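Local coordinates for protein beta-N-acetylhexosaminidase (Streptomyces plicatus, PDB 1JAK) that hydrolyses terminal non-reducing N-acetylhexosamine residues of beta-N-acetylhexosaminides by substrate-assisted catalysis, as a family 20 glycoside hydrolase with an alpha/beta-barrel catalytic domain, at residues 287-292 / 326-331; 338-341 / 346-349; 93-96 / 100-103; 118-123 / 241-246. All coordinates share one frame; numbering follows the deposited sequence.

Contacts 1 and 2 share helix 326-342 of the catalytic barrel, their centres about 17 Å apart. At its start, contact 1 sets this helix against a peripheral loop, with one buried valine and two water-bridged aspartates at the surface; towards its end, contact 2 is buried and purely apolar. Contacts 3 and 4 lie together, centres about 14 Å apart, and touch where Tyr100 packs on helix 116-129. Contact 3 is a buried polar site within domain 2, built on a tyrosine-arginine hydrogen bond. Contact 4, partly buried, joins domain 2 to the catalytic barrel: it presses an aromatic ring onto a helix end, with one water bridge beside it.

Contact 1. Residues 287-292 / 326-331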
loop_
_atom_site.group_PDB
_atom_site.type_symbol
_atom_site.label_atom_id
_atom_site.label_comp_id
_atom_site.label_asym_id
_atom_site.label_seq_id
_atom_site.Cartn_x
_atom_site.Cartn_y
_atom_site.Cartn_z
ATOM N N LEU A 287 -19.830 -18.822 3.278
ATOM C CA LEU A 287 -21.193 -18.318 3.248
ATOM C C LEU A 287 -21.954 -19.495 2.654
ATOM O O LEU A 287 -21.348 -20.356 2.008
ATOM C CB LEU A 287 -21.305 -17.114 2.314
ATOM C CG LEU A 287 -20.545 -15.857 2.737
ATOM C CD1 LEU A 287 -20.744 -14.762 1.695
ATOM C CD2 LEU A 287 -21.047 -15.403 4.097
ATOM N N CYS A 288 -23.264 -19.551 2.861
ATOM C CA CYS A 288 -24.025 -20.662 2.308
ATOM C C CYS A 288 -24.507 -20.298 0.906
ATOM O O CYS A 288 -25.472 -19.555 0.734
ATOM C CB CYS A 288 -25.202 -21.029 3.218
ATOM S SG CYS A 288 -25.724 -22.738 2.868
ATOM N N VAL A 289 -23.810 -20.827 -0.096
ATOM C CA VAL A 289 -24.115 -20.542 -1.492
ATOM C C VAL A 289 -25.537 -20.896 -1.915
ATOM O O VAL A 289 -26.109 -20.226 -2.773
ATOM C CB VAL A 289 -23.108 -21.261 -2.428
ATOM C CG1 VAL A 289 -23.456 -21.001 -3.887
ATOM C CG2 VAL A 289 -21.698 -20.763 -2.140
ATOM N N ASP A 290 -26.112 -21.931 -1.306
ATOM C CA ASP A 290 -27.464 -22.367 -1.657
ATOM C C ASP A 290 -28.607 -21.652 -0.939
ATOM O O ASP A 290 -29.753 -22.090 -1.028
ATOM C CB ASP A 290 -27.616 -23.872 -1.419
ATOM C CG ASP A 290 -26.652 -24.693 -2.243
ATOM O OD1 ASP A 290 -26.498 -24.407 -3.449
ATOM O OD2 ASP A 290 -26.054 -25.637 -1.684
ATOM N N LYS A 291 -28.312 -20.568 -0.227
ATOM C CA LYS A 291 -29.360 -19.829 0.479
ATOM C C LYS A 291 -29.594 -18.458 -0.138
ATOM O O LYS A 291 -28.645 -17.746 -0.456
ATOM C CB LYS A 291 -29.004 -19.655 1.955
ATOM C CG LYS A 291 -29.149 -20.909 2.795
ATOM C CD LYS A 291 -28.928 -20.596 4.266
ATOM C CE LYS A 291 -29.241 -21.795 5.138
ATOM N NZ LYS A 291 -30.668 -22.201 5.007
ATOM N N ASP A 292 -30.860 -18.084 -0.302
ATOM C CA ASP A 292 -31.181 -16.786 -0.881
ATOM C C ASP A 292 -30.711 -15.619 -0.020
ATOM O O ASP A 292 -30.245 -14.611 -0.545
ATOM C CB ASP A 292 -32.690 -16.644 -1.112
ATOM C CG ASP A 292 -33.180 -17.439 -2.306
ATOM O OD1 ASP A 292 -32.432 -17.552 -3.299
ATOM O OD2 ASP A 292 -34.326 -17.935 -2.257
ATOM N N LYS A 326 -15.972 -26.361 -5.256
ATOM C CA LYS A 326 -15.585 -25.648 -6.471
ATOM C C LYS A 326 -16.761 -25.141 -7.304
ATOM O O LYS A 326 -16.792 -23.973 -7.693
ATOM C CB LYS A 326 -14.687 -26.530 -7.344
ATOM C CG LYS A 326 -14.282 -25.884 -8.663
ATOM C CD LYS A 326 -13.481 -24.611 -8.439
ATOM C CE LYS A 326 -12.030 -24.911 -8.101
ATOM N NZ LYS A 326 -11.299 -25.478 -9.272
ATOM N N ALA A 327 -17.726 -26.013 -7.577
ATOM C CA ALA A 327 -18.883 -25.619 -8.376
ATOM C C ALA A 327 -19.689 -24.510 -7.707
ATOM O O ALA A 327 -20.208 -23.623 -8.388
ATOM C CB ALA A 327 -19.775 -26.828 -8.648
ATOM N N ASP A 328 -19.802 -24.557 -6.381
ATOM C CA ASP A 328 -20.538 -23.528 -5.658
ATOM C C ASP A 328 -19.762 -22.215 -5.684
ATOM O O ASP A 328 -20.352 -21.139 -5.756
ATOM C CB ASP A 328 -20.792 -23.941 -4.205
ATOM C CG ASP A 328 -21.821 -25.054 -4.082
ATOM O OD1 ASP A 328 -22.779 -25.078 -4.883
ATOM O OD2 ASP A 328 -21.680 -25.892 -3.171
ATOM N N PHE A 329 -18.436 -22.307 -5.618
ATOM C CA PHE A 329 -17.595 -21.114 -5.655
ATOM C C PHE A 329 -17.827 -20.394 -6.982
ATOM O O PHE A 329 -18.030 -19.178 -7.015
ATOM C CB PHE A 329 -16.120 -21.501 -5.532
ATOM C CG PHE A 329 -15.172 -20.335 -5.616
ATOM C CD1 PHE A 329 -14.947 -19.521 -4.510
ATOM C CD2 PHE A 329 -14.498 -20.057 -6.800
ATOM C CE1 PHE A 329 -14.056 -18.447 -4.584
ATOM C CE2 PHE A 329 -13.607 -18.987 -6.887
ATOM C CZ PHE A 329 -13.386 -18.182 -5.775
ATOM N N VAL A 330 -17.801 -21.148 -8.077
ATOM C CA VAL A 330 -18.018 -20.565 -9.397
ATOM C C VAL A 330 -19.412 -19.947 -9.491
ATOM O O VAL A 330 -19.566 -18.826 -9.975
ATOM C CB VAL A 330 -17.841 -21.621 -10.518
ATOM C CG1 VAL A 330 -18.141 -20.995 -11.878
ATOM C CG2 VAL A 330 -16.421 -22.166 -10.498
ATOM N N ALA A 331 -20.425 -20.671 -9.023
ATOM C CA ALA A 331 -21.793 -20.163 -9.056
ATOM C C ALA A 331 -21.899 -18.880 -8.236
ATOM O O ALA A 331 -22.521 -17.907 -8.665
ATOM C CB ALA A 331 -22.761 -21.215 -8.511
HETATM O O HOH W 1 -23.634 -26.659 -1.327
#
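Val289 lies against Asp328, and these two residues account for most of the 148 Å² buried between loop 287-292 and the early turns of helix 326-342. Both side chains leave the backbone toward the opposite segment, and their CA atoms are 6.3 Å apart. The valine presents both methyls: CG1 comes to 3.6 Å from the backbone O of Asp328, while CG2 rests 3.9 Å from the aspartate CB. With CG1 anti to the backbone N (chi1 178°), both branches rest on the same spot, Asp328 CB and O. Farther along the same helix, Phe332 and Arg335 also touch Val289.

Asp290 brings a polar edge at the surface. Its OD1 stands 4.0 Å from OD1 of Asp328, the two carboxylate planes being turned 84° apart. A water joins the other oxygens, donating to Asp290 OD2 at 2.7 Å and to Asp328 OD2 at 2.8 Å. The type I turn from Cys288 to Lys291 brings both Val289 and Asp290 to the helix, next to the disulfide of Cys288 with Cys269.

No direct hydrogen bond crosses the contact. Its cohesion therefore rests on valine packing, while the water, using both protons, probably offsets some of the repulsion expected if both carboxylates are ionised.

Contact 2. Residues 338-341 / 346-349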
loop_
_atom_site.group_PDB
_atom_site.type_symbol
_atom_site.label_atom_id
_atom_site.label_comp_id
_atom_site.label_asym_id
_atom_site.label_seq_id
_atom_site.Cartn_x
_atom_site.Cartn_y
_atom_site.Cartn_z
ATOM N N PRO A 338 -21.463 -9.181 -10.521
ATOM C CA PRO A 338 -22.306 -8.120 -11.083
ATOM C C PRO A 338 -22.766 -7.080 -10.062
ATOM O O PRO A 338 -23.059 -5.939 -10.422
ATOM C CB PRO A 338 -23.480 -8.894 -11.680
ATOM C CG PRO A 338 -22.848 -10.193 -12.086
ATOM C CD PRO A 338 -21.989 -10.511 -10.885
ATOM N N ILE A 339 -22.834 -7.476 -8.794
ATOM C CA ILE A 339 -23.268 -6.568 -7.737
ATOM C C ILE A 339 -22.315 -5.381 -7.595
ATOM O O ILE A 339 -22.740 -4.269 -7.278
ATOM C CB ILE A 339 -23.380 -7.307 -6.381
ATOM C CG1 ILE A 339 -24.413 -8.434 -6.494
ATOM C CG2 ILE A 339 -23.783 -6.333 -5.278
ATOM C CD1 ILE A 339 -24.595 -9.251 -5.218
ATOM N N VAL A 340 -21.029 -5.620 -7.833
ATOM C CA VAL A 340 -20.029 -4.562 -7.736
ATOM C C VAL A 340 -20.294 -3.501 -8.805
ATOM O O VAL A 340 -20.289 -2.302 -8.519
ATOM C CB VAL A 340 -18.602 -5.134 -7.911
ATOM C CG1 VAL A 340 -17.565 -4.021 -7.789
ATOM C CG2 VAL A 340 -18.348 -6.207 -6.856
ATOM N N ALA A 341 -20.532 -3.950 -10.036
ATOM C CA ALA A 341 -20.812 -3.036 -11.140
ATOM C C ALA A 341 -22.142 -2.324 -10.903
ATOM O O ALA A 341 -22.320 -1.166 -11.290
ATOM C CB ALA A 341 -20.857 -3.804 -12.459
ATOM N N THR A 346 -15.378 -1.210 -9.908
ATOM C CA THR A 346 -14.636 -2.219 -10.652
ATOM C C THR A 346 -14.224 -3.304 -9.670
ATOM O O THR A 346 -13.559 -3.028 -8.674
ATOM C CB THR A 346 -13.377 -1.613 -11.296
ATOM O OG1 THR A 346 -13.768 -0.653 -12.286
ATOM C CG2 THR A 346 -12.522 -2.701 -11.944
ATOM N N VAL A 347 -14.605 -4.541 -9.956
ATOM C CA VAL A 347 -14.279 -5.634 -9.056
ATOM C C VAL A 347 -12.824 -6.090 -9.104
ATOM O O VAL A 347 -12.183 -6.101 -10.157
ATOM C CB VAL A 347 -15.200 -6.857 -9.317
ATOM C CG1 VAL A 347 -15.014 -7.354 -10.733
ATOM C CG2 VAL A 347 -14.898 -7.967 -8.312
ATOM N N VAL A 348 -12.310 -6.438 -7.930
ATOM C CA VAL A 348 -10.959 -6.955 -7.784
ATOM C C VAL A 348 -11.136 -8.182 -6.902
ATOM O O VAL A 348 -11.984 -8.190 -6.012
ATOM C CB VAL A 348 -10.021 -5.979 -7.044
ATOM C CG1 VAL A 348 -8.617 -6.573 -6.975
ATOM C CG2 VAL A 348 -9.996 -4.627 -7.750
ATOM N N GLY A 349 -10.358 -9.223 -7.163
ATOM C CA GLY A 349 -10.442 -10.418 -6.346
ATOM C C GLY A 349 -9.090 -11.091 -6.322
ATOM O O GLY A 349 -8.226 -10.762 -7.134
#
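Val340 on helix 326-342 meets Val347 on strand 346-350 within a beta-alpha-beta unit of the catalytic TIM barrel, in which strand 313-315, the helix and strand 346-350 follow one another in the chain. The helix packs on the outside of the parallel barrel, and the fourth and fifth strands run side by side.

The tight part is small and apolar. Val340 points its CB toward the strand, and the CA atoms of the two valines are 6.0 Å apart. Its CG2 touches Val347 CB at 4.0 Å and Val347 CG2 at 4.1 Å, the two side chains crossing at about a right angle. Val347 keeps CG1 between its own backbone N and carbonyl carbon (chi1 61°), which turns CG2 to the helix. Leu314 of the preceding strand also touches Val340, and Ile316 lies against Val347, so both valines belong to the buried layer between helix and sheet.

The outer side is loose by comparison. Pro338 and Ala341 are exposed, and neither side chain comes within 6 Å of the strand segment. The CB of Thr346 points away from the helix, and the residue meets Val340 through its backbone: Val340 CG1 lies 3.9 Å from Thr346 C. The same methyl makes the shortest approach of the contact, 3.7 Å to the backbone N of Val347.

Contact 3. Residues 93-96 / 100-103; sequences GPYG and YRLD
Tyr95 of loop 93-96 lies alongside the start of strand 100-105, its base at Tyr100 and its hydroxyl end at Arg101. Tyr95 CB lies 3.6 Å from the backbone N of Tyr100. Because CG stands anti to the carbonyl carbon (chi1 -54°), the ring is sent along the strand, with Tyr100 C and Arg101 N over one face. Pro94 CD lies over the opposite face, offset toward the rim, so the ring is held between its own loop and the strand backbone. Along one flank, Tyr95 CD1 is 3.7 Å from Tyr100 O; on the other, Tyr95 CE2 is 3.4 Å from Arg101 NH1. At the far end Tyr95 CZ rests 3.4 Å from Arg101 CB, and Tyr95 OH lies 3.2 Å from Arg101 CD.

Tyr95 OH then accepts a hydrogen bond from Arg101 NH1, 2.7 Å long with an N-H...O angle of 161°, and lies almost in the guanidinium plane. The arginine chain bends at chi3 (76°), which brings NH1 beside the hydroxyl, near the ring plane, while CB stands above the ring face by CZ. Arg101 NE donates to the syn lone pair of Asp103 OD2 at 3.0 Å in a salt bridge, the oxygen tilted out of the guanidinium plane; this fixes the guanidinium from a second side.

In the mixed sheet of domain 2, strand 100-105 runs antiparallel to both 108-113 and 145-153. Glu152 on the latter also hydrogen-bonds Tyr95 OH, while the CB of Tyr100 points away from the loop, and its OH hydrogen-bonds Thr125 OG1 on helix 116-129.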
loop_
_atom_site.group_PDB
_atom_site.type_symbol
_atom_site.label_atom_id
_atom_site.label_comp_id
_atom_site.label_asym_id
_atom_site.label_seq_id
_atom_site.Cartn_x
_atom_site.Cartn_y
_atom_site.Cartn_z
ATOM N N GLY A 93 3.977 19.156 -19.403
ATOM C CA GLY A 93 5.237 18.441 -19.423
ATOM C C GLY A 93 4.998 16.957 -19.598
ATOM O O GLY A 93 3.868 16.498 -19.446
ATOM N N PRO A 94 6.040 16.179 -19.921
ATOM C CA PRO A 94 5.922 14.732 -20.116
ATOM C C PRO A 94 6.027 13.981 -18.791
ATOM O O PRO A 94 6.887 13.113 -18.629
ATOM C CB PRO A 94 7.095 14.429 -21.033
ATOM C CG PRO A 94 8.151 15.326 -20.469
ATOM C CD PRO A 94 7.405 16.635 -20.247
ATOM N N TYR A 95 5.155 14.309 -17.846
ATOM C CA TYR A 95 5.208 13.659 -16.544
ATOM C C TYR A 95 3.951 12.890 -16.160
ATOM O O TYR A 95 3.875 12.324 -15.072
ATOM C CB TYR A 95 5.546 14.701 -15.476
ATOM C CG TYR A 95 6.806 15.472 -15.805
ATOM C CD1 TYR A 95 8.010 14.805 -16.037
ATOM C CD2 TYR A 95 6.789 16.859 -15.926
ATOM C CE1 TYR A 95 9.165 15.501 -16.385
ATOM C CE2 TYR A 95 7.938 17.567 -16.274
ATOM C CZ TYR A 95 9.122 16.880 -16.503
ATOM O OH TYR A 95 10.262 17.565 -16.860
ATOM N N GLY A 96 2.969 12.865 -17.055
ATOM C CA GLY A 96 1.742 12.140 -16.776
ATOM C C GLY A 96 0.994 12.608 -15.542
ATOM O O GLY A 96 1.184 13.731 -15.072
ATOM N N TYR A 100 7.005 13.881 -12.257
ATOM C CA TYR A 100 7.479 15.217 -11.912
ATOM C C TYR A 100 8.928 15.400 -12.344
ATOM O O TYR A 100 9.612 14.451 -12.730
ATOM C CB TYR A 100 7.434 15.417 -10.392
ATOM C CG TYR A 100 8.388 14.480 -9.675
ATOM C CD1 TYR A 100 8.023 13.159 -9.411
ATOM C CD2 TYR A 100 9.694 14.873 -9.371
ATOM C CE1 TYR A 100 8.929 12.255 -8.875
ATOM C CE2 TYR A 100 10.612 13.973 -8.832
ATOM C CZ TYR A 100 10.221 12.664 -8.592
ATOM O OH TYR A 100 11.127 11.758 -8.100
ATOM N N ARG A 101 9.387 16.643 -12.264
ATOM C CA ARG A 101 10.775 16.967 -12.545
ATOM C C ARG A 101 11.221 17.706 -11.292
ATOM O O ARG A 101 10.448 18.478 -10.720
ATOM C CB ARG A 101 10.931 17.892 -13.760
ATOM C CG ARG A 101 12.398 18.231 -14.023
ATOM C CD ARG A 101 12.642 19.013 -15.312
ATOM N NE ARG A 101 12.283 20.424 -15.205
ATOM C CZ ARG A 101 11.127 20.941 -15.611
ATOM N NH1 ARG A 101 10.202 20.164 -16.157
ATOM N NH2 ARG A 101 10.902 22.243 -15.482
ATOM N N LEU A 102 12.442 17.442 -10.841
ATOM C CA LEU A 102 12.973 18.118 -9.666
ATOM C C LEU A 102 14.320 18.726 -10.028
ATOM O O LEU A 102 15.264 18.012 -10.378
ATOM C CB LEU A 102 13.134 17.140 -8.493
ATOM C CG LEU A 102 13.581 17.734 -7.147
ATOM C CD1 LEU A 102 13.203 16.781 -6.016
ATOM C CD2 LEU A 102 15.085 17.992 -7.150
ATOM N N ASP A 103 14.395 20.052 -9.966
ATOM C CA ASP A 103 15.628 20.765 -10.271
ATOM C C ASP A 103 16.188 21.317 -8.965
ATOM O O ASP A 103 15.449 21.884 -8.161
ATOM C CB ASP A 103 15.349 21.910 -11.249
ATOM C CG ASP A 103 14.803 21.425 -12.579
ATOM O OD1 ASP A 103 15.472 20.599 -13.230
ATOM O OD2 ASP A 103 13.706 21.871 -12.974
#

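Contact 4. Residues 118-123 / 241-246; sequences GLFHGV and ASRHLE
Phe120 of helix 116-129 makes the main aromatic contact, with His244 just beyond helix 230-242. His244 CD2 stands over one face of the phenyl ring, toward its rim and 3.3 Å from Phe120 CG. The ring planes meet at 49° with centroids 4.9 Å apart, an oblique pairing. The phenyl ring swings opposite the backbone N (chi1 -170°), which carries it out from the helix onto the imidazole.

Van der Waals contacts with the helix end complete the packing. Phe120 CZ is 3.6 Å from Arg243 CA, and Phe120 CE2 is 3.4 Å from Arg243 O. His244, with positive phi, is the C-prime residue of a Schellman motif, closed by bonds from His244 N to Ala241 O and from Leu245 N to Ala240 O; this turn sets the imidazole toward the phenylalanine.

One polar link crosses, a water 2.7 Å from His121 NE2, in the imidazole plane, that donates to His244 O at 2.8 Å. Arg243 is instead held on its own side: NH1 donates to Ser242 OG, which also hydrogen-bonds Tyr239 O, and NE forms a salt bridge with Asp181.

Domain 2 and the barrel thus meet here through aromatic packing on a capped helix terminus, and a single bridging water gives His244 O a polar partner.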
loop_
_atom_site.group_PDB
_atom_site.type_symbol
_atom_site.label_atom_id
_atom_site.label_comp_id
_atom_site.label_asym_id
_atom_site.label_seq_id
_atom_site.Cartn_x
_atom_site.Cartn_y
_atom_site.Cartn_z
ATOM N N GLY A 118 1.820 14.470 -8.698
ATOM C CA GLY A 118 3.197 14.531 -9.156
ATOM C C GLY A 118 4.048 15.361 -8.214
ATOM O O GLY A 118 5.183 14.993 -7.893
ATOM N N LEU A 119 3.508 16.493 -7.775
ATOM C CA LEU A 119 4.222 17.357 -6.842
ATOM C C LEU A 119 4.462 16.576 -5.553
ATOM O O LEU A 119 5.539 16.641 -4.964
ATOM C CB LEU A 119 3.395 18.607 -6.528
ATOM C CG LEU A 119 3.115 19.571 -7.682
ATOM C CD1 LEU A 119 2.280 20.737 -7.178
ATOM C CD2 LEU A 119 4.429 20.069 -8.267
ATOM N N PHE A 120 3.442 15.841 -5.124
ATOM C CA PHE A 120 3.519 15.046 -3.903
ATOM C C PHE A 120 4.642 14.015 -4.007
ATOM O O PHE A 120 5.422 13.829 -3.074
ATOM C CB PHE A 120 2.179 14.347 -3.661
ATOM C CG PHE A 120 2.064 13.697 -2.312
ATOM C CD1 PHE A 120 1.770 14.455 -1.183
ATOM C CD2 PHE A 120 2.244 12.324 -2.170
ATOM C CE1 PHE A 120 1.654 13.855 0.068
ATOM C CE2 PHE A 120 2.131 11.712 -0.922
ATOM C CZ PHE A 120 1.834 12.478 0.199
ATOM N N HIS A 121 4.724 13.341 -5.148
ATOM C CA HIS A 121 5.770 12.350 -5.354
ATOM C C HIS A 121 7.136 13.030 -5.373
ATOM O O HIS A 121 8.117 12.475 -4.883
ATOM C CB HIS A 121 5.505 11.588 -6.652
ATOM C CG HIS A 121 4.270 10.742 -6.599
ATOM N ND1 HIS A 121 3.554 10.393 -7.723
ATOM C CD2 HIS A 121 3.621 10.183 -5.550
ATOM C CE1 HIS A 121 2.513 9.658 -7.368
ATOM N NE2 HIS A 121 2.530 9.516 -6.055
ATOM N N GLY A 122 7.194 14.240 -5.928
ATOM C CA GLY A 122 8.454 14.966 -5.956
ATOM C C GLY A 122 8.908 15.251 -4.535
ATOM O O GLY A 122 10.101 15.221 -4.225
ATOM N N VAL A 123 7.944 15.533 -3.666
ATOM C CA VAL A 123 8.233 15.804 -2.262
ATOM C C VAL A 123 8.820 14.560 -1.599
ATOM O O VAL A 123 9.745 14.659 -0.800
ATOM C CB VAL A 123 6.954 16.251 -1.505
ATOM C CG1 VAL A 123 7.169 16.169 0.005
ATOM C CG2 VAL A 123 6.602 17.683 -1.896
ATOM N N ALA A 241 -6.407 9.960 0.890
ATOM C CA ALA A 241 -6.503 10.793 -0.305
ATOM C C ALA A 241 -5.515 11.958 -0.247
ATOM O O ALA A 241 -4.926 12.326 -1.265
ATOM C CB ALA A 241 -7.931 11.317 -0.469
ATOM N N SER A 242 -5.329 12.534 0.941
ATOM C CA SER A 242 -4.400 13.654 1.093
ATOM C C SER A 242 -2.960 13.170 0.914
ATOM O O SER A 242 -2.046 13.973 0.709
ATOM C CB SER A 242 -4.574 14.323 2.464
ATOM O OG SER A 242 -4.167 13.471 3.521
ATOM N N ARG A 243 -2.764 11.856 0.999
ATOM C CA ARG A 243 -1.447 11.255 0.805
ATOM C C ARG A 243 -1.439 10.555 -0.557
ATOM O O ARG A 243 -0.579 9.721 -0.846
ATOM C CB ARG A 243 -1.135 10.243 1.916
ATOM C CG ARG A 243 -0.407 10.816 3.136
ATOM C CD ARG A 243 -1.223 11.860 3.876
ATOM N NE ARG A 243 -0.507 12.379 5.043
ATOM C CZ ARG A 243 -0.807 13.519 5.659
ATOM N NH1 ARG A 243 -1.813 14.269 5.226
ATOM N NH2 ARG A 243 -0.092 13.923 6.701
ATOM N N HIS A 244 -2.423 10.904 -1.382
ATOM C CA HIS A 244 -2.569 10.358 -2.728
ATOM C C HIS A 244 -2.596 8.844 -2.817
ATOM O O HIS A 244 -1.939 8.227 -3.665
ATOM C CB HIS A 244 -1.489 10.955 -3.629
ATOM C CG HIS A 244 -1.643 12.431 -3.807
ATOM N ND1 HIS A 244 -2.489 12.979 -4.748
ATOM C CD2 HIS A 244 -1.169 13.469 -3.078
ATOM C CE1 HIS A 244 -2.533 14.290 -4.587
ATOM N NE2 HIS A 244 -1.741 14.613 -3.580
ATOM N N LEU A 245 -3.382 8.257 -1.922
ATOM C CA LEU A 245 -3.582 6.821 -1.871
ATOM C C LEU A 245 -5.067 6.586 -2.093
ATOM O O LEU A 245 -5.904 7.110 -1.356
ATOM C CB LEU A 245 -3.184 6.267 -0.499
ATOM C CG LEU A 245 -1.689 6.222 -0.183
ATOM C CD1 LEU A 245 -1.485 5.967 1.298
ATOM C CD2 LEU A 245 -1.027 5.134 -1.013
ATOM N N GLU A 246 -5.389 5.822 -3.131
ATOM C CA GLU A 246 -6.773 5.484 -3.440
ATOM C C GLU A 246 -7.065 4.253 -2.585
ATOM O O GLU A 246 -6.356 3.254 -2.677
ATOM C CB GLU A 246 -6.897 5.157 -4.931
ATOM C CG GLU A 246 -8.289 4.753 -5.404
ATOM C CD GLU A 246 -8.345 4.580 -6.914
ATOM O OE1 GLU A 246 -7.279 4.344 -7.521
ATOM O OE2 GLU A 246 -9.451 4.670 -7.493
HETATM O O HOH W 2 0.667 8.156 -4.690
#